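Local coordinates for protein polygalacturonase (Pectobacterium carotovorum subsp. carotovorum, PDB 1BHE) that hydrolyses the alpha-1,4 bonds between galacturonosyl residues of polygalacturonic acid, contributing to the maceration and soft rot of plant tissue, at residues D311-K316 with V342-N347. Residues are numbered along the deposited sequence; the frame is centred on the assembly and turned at random.
Sequences DTVYEK and VLNGEN
Thr312 N donates to Asn344 O across 3.0 Å, with an N-H...O angle of 154°, and this backbone bond joins the loop that follows strand 306-311 to the last residue of strand 340-344. One residue back, Asp311 and Asn344 pair in parallel register and send their side chains to the same face of the sheet. Both leave their strands with CG opposite the backbone N, which brings carboxylate and carboxamide across each other at a slant, their planes 35° apart. Asp311 OD1 stays 3.6 Å from Asn344 ND2; the link is made by a water, which donates to Asp311 OD2 and accepts from Asn344 ND2 at 2.8 Å. The remaining oxygens hold their own chains: Asp311 OD1 takes Val313 N from above the carboxylate plane at 2.9 Å, and Asn344 OD1 takes Glu346 N from above the amide plane at 3.0 Å. Both polar groups are thereby fixed in rotation. Thr312 turns OG1 between its N and carbonyl carbon (chi1 66°), pointing it at Glu346 O, modelled so close (2.4 Å) that the details of this bond are doubtful, while CG2 lies against Asn344 O and Gly345 CA. Val313 wedges its two methyls crosswise among the side chains of 344-347: CG2 is tight against Asn344 ND2 at 3.1 Å, and CG1 equally tight against Asn347 ND2, an amide nitrogen buried here with no partner, with Glu346 OE2 farther off. Asn344 also touches Lys370 at the end of strand 366-370, and Gly345 O accepts from Asn371 ND2 in the bend just beyond. Away from the probable active-site residues, two successive Asx turns, stacked where neighbouring parallel strands run out into loops, thus continue the coil-on-coil register of the family 28 right-handed parallel beta-helix.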
loop_
_atom_site.group_PDB
_atom_site.type_symbol
_atom_site.label_atom_id
_atom_site.label_comp_id
_atom_site.label_asym_id
_atom_site.label_seq_id
_atom_site.Cartn_x
_atom_site.Cartn_y
_atom_site.Cartn_z
ATOM N N ASP A 311 -12.304 -13.743 -6.009
ATOM C CA ASP A 311 -12.224 -14.994 -5.273
ATOM C C ASP A 311 -12.652 -14.883 -3.821
ATOM O O ASP A 311 -11.981 -14.242 -3.011
ATOM C CB ASP A 311 -10.779 -15.523 -5.328
ATOM C CG ASP A 311 -10.720 -17.021 -5.102
ATOM O OD1 ASP A 311 -11.656 -17.575 -4.490
ATOM O OD2 ASP A 311 -9.738 -17.651 -5.550
ATOM N N THR A 312 -13.729 -15.587 -3.481
ATOM C CA THR A 312 -14.245 -15.594 -2.122
ATOM C C THR A 312 -13.600 -16.665 -1.257
ATOM O O THR A 312 -13.811 -16.685 -0.039
ATOM C CB THR A 312 -15.772 -15.807 -2.087
ATOM O OG1 THR A 312 -16.034 -17.133 -2.573
ATOM C CG2 THR A 312 -16.492 -14.787 -2.946
ATOM N N VAL A 313 -12.806 -17.557 -1.834
ATOM C CA VAL A 313 -12.098 -18.573 -1.065
ATOM C C VAL A 313 -10.625 -18.584 -1.472
ATOM O O VAL A 313 -10.036 -19.617 -1.781
ATOM C CB VAL A 313 -12.688 -19.982 -1.230
ATOM C CG1 VAL A 313 -13.961 -20.167 -0.416
ATOM C CG2 VAL A 313 -12.961 -20.295 -2.695
ATOM N N TYR A 314 -10.018 -17.397 -1.476
ATOM C CA TYR A 314 -8.617 -17.238 -1.855
ATOM C C TYR A 314 -7.729 -18.214 -1.095
ATOM O O TYR A 314 -6.956 -18.956 -1.698
ATOM C CB TYR A 314 -8.169 -15.794 -1.646
ATOM C CG TYR A 314 -6.736 -15.489 -2.018
ATOM C CD1 TYR A 314 -6.293 -15.577 -3.328
ATOM C CD2 TYR A 314 -5.825 -15.095 -1.043
ATOM C CE1 TYR A 314 -4.978 -15.297 -3.660
ATOM C CE2 TYR A 314 -4.512 -14.811 -1.366
ATOM C CZ TYR A 314 -4.094 -14.913 -2.675
ATOM O OH TYR A 314 -2.784 -14.628 -2.998
ATOM N N GLU A 315 -7.800 -18.197 0.225
ATOM C CA GLU A 315 -7.117 -19.155 1.071
ATOM C C GLU A 315 -8.162 -19.949 1.867
ATOM O O GLU A 315 -9.286 -19.476 2.035
ATOM C CB GLU A 315 -6.184 -18.493 2.071
ATOM C CG GLU A 315 -5.076 -17.622 1.511
ATOM C CD GLU A 315 -4.452 -16.808 2.636
ATOM O OE1 GLU A 315 -3.823 -17.430 3.519
ATOM O OE2 GLU A 315 -4.614 -15.572 2.635
ATOM N N LYS A 316 -7.769 -21.119 2.355
ATOM C CA LYS A 316 -8.688 -21.922 3.159
ATOM C C LYS A 316 -8.421 -21.639 4.636
ATOM O O LYS A 316 -7.385 -22.005 5.184
ATOM C CB LYS A 316 -8.595 -23.406 2.845
ATOM C CG LYS A 316 -7.207 -24.010 2.806
ATOM C CD LYS A 316 -7.191 -25.437 3.339
ATOM C CE LYS A 316 -7.421 -26.455 2.235
ATOM N NZ LYS A 316 -6.144 -27.000 1.691
ATOM N N VAL A 342 -10.505 -15.455 -13.175
ATOM C CA VAL A 342 -11.056 -16.291 -12.122
ATOM C C VAL A 342 -12.214 -15.607 -11.404
ATOM O O VAL A 342 -12.072 -14.545 -10.792
ATOM C CB VAL A 342 -9.984 -16.691 -11.089
ATOM C CG1 VAL A 342 -10.576 -17.562 -9.993
ATOM C CG2 VAL A 342 -8.821 -17.415 -11.760
ATOM N N LEU A 343 -13.386 -16.230 -11.475
ATOM C CA LEU A 343 -14.582 -15.724 -10.810
ATOM C C LEU A 343 -15.146 -16.834 -9.924
ATOM O O LEU A 343 -15.823 -17.747 -10.410
ATOM C CB LEU A 343 -15.629 -15.231 -11.794
ATOM C CG LEU A 343 -15.228 -14.210 -12.854
ATOM C CD1 LEU A 343 -16.344 -14.029 -13.869
ATOM C CD2 LEU A 343 -14.845 -12.884 -12.211
ATOM N N ASN A 344 -14.847 -16.763 -8.633
ATOM C CA ASN A 344 -15.287 -17.773 -7.679
ATOM C C ASN A 344 -16.115 -17.181 -6.545
ATOM O O ASN A 344 -15.608 -16.427 -5.715
ATOM C CB ASN A 344 -14.068 -18.501 -7.112
ATOM C CG ASN A 344 -14.417 -19.674 -6.224
ATOM O OD1 ASN A 344 -15.578 -19.950 -5.920
ATOM N ND2 ASN A 344 -13.388 -20.391 -5.791
ATOM N N GLY A 345 -17.390 -17.564 -6.486
ATOM C CA GLY A 345 -18.304 -17.071 -5.476
ATOM C C GLY A 345 -18.727 -18.100 -4.445
ATOM O O GLY A 345 -19.803 -17.981 -3.857
ATOM N N GLU A 346 -17.879 -19.090 -4.185
ATOM C CA GLU A 346 -18.163 -20.102 -3.165
ATOM C C GLU A 346 -18.411 -19.421 -1.831
ATOM O O GLU A 346 -17.812 -18.384 -1.528
ATOM C CB GLU A 346 -16.985 -21.071 -3.079
ATOM C CG GLU A 346 -17.157 -22.285 -2.190
ATOM C CD GLU A 346 -15.914 -23.158 -2.147
ATOM O OE1 GLU A 346 -15.319 -23.423 -3.214
ATOM O OE2 GLU A 346 -15.517 -23.595 -1.047
ATOM N N ASN A 347 -19.331 -19.918 -1.012
ATOM C CA ASN A 347 -19.628 -19.346 0.294
ATOM C C ASN A 347 -20.522 -18.115 0.256
ATOM O O ASN A 347 -20.942 -17.644 1.319
ATOM C CB ASN A 347 -18.347 -19.034 1.076
ATOM C CG ASN A 347 -17.623 -20.261 1.587
ATOM O OD1 ASN A 347 -18.222 -21.281 1.927
ATOM N ND2 ASN A 347 -16.296 -20.175 1.645
HETATM O O HOH W 1 -10.632 -20.279 -5.367
#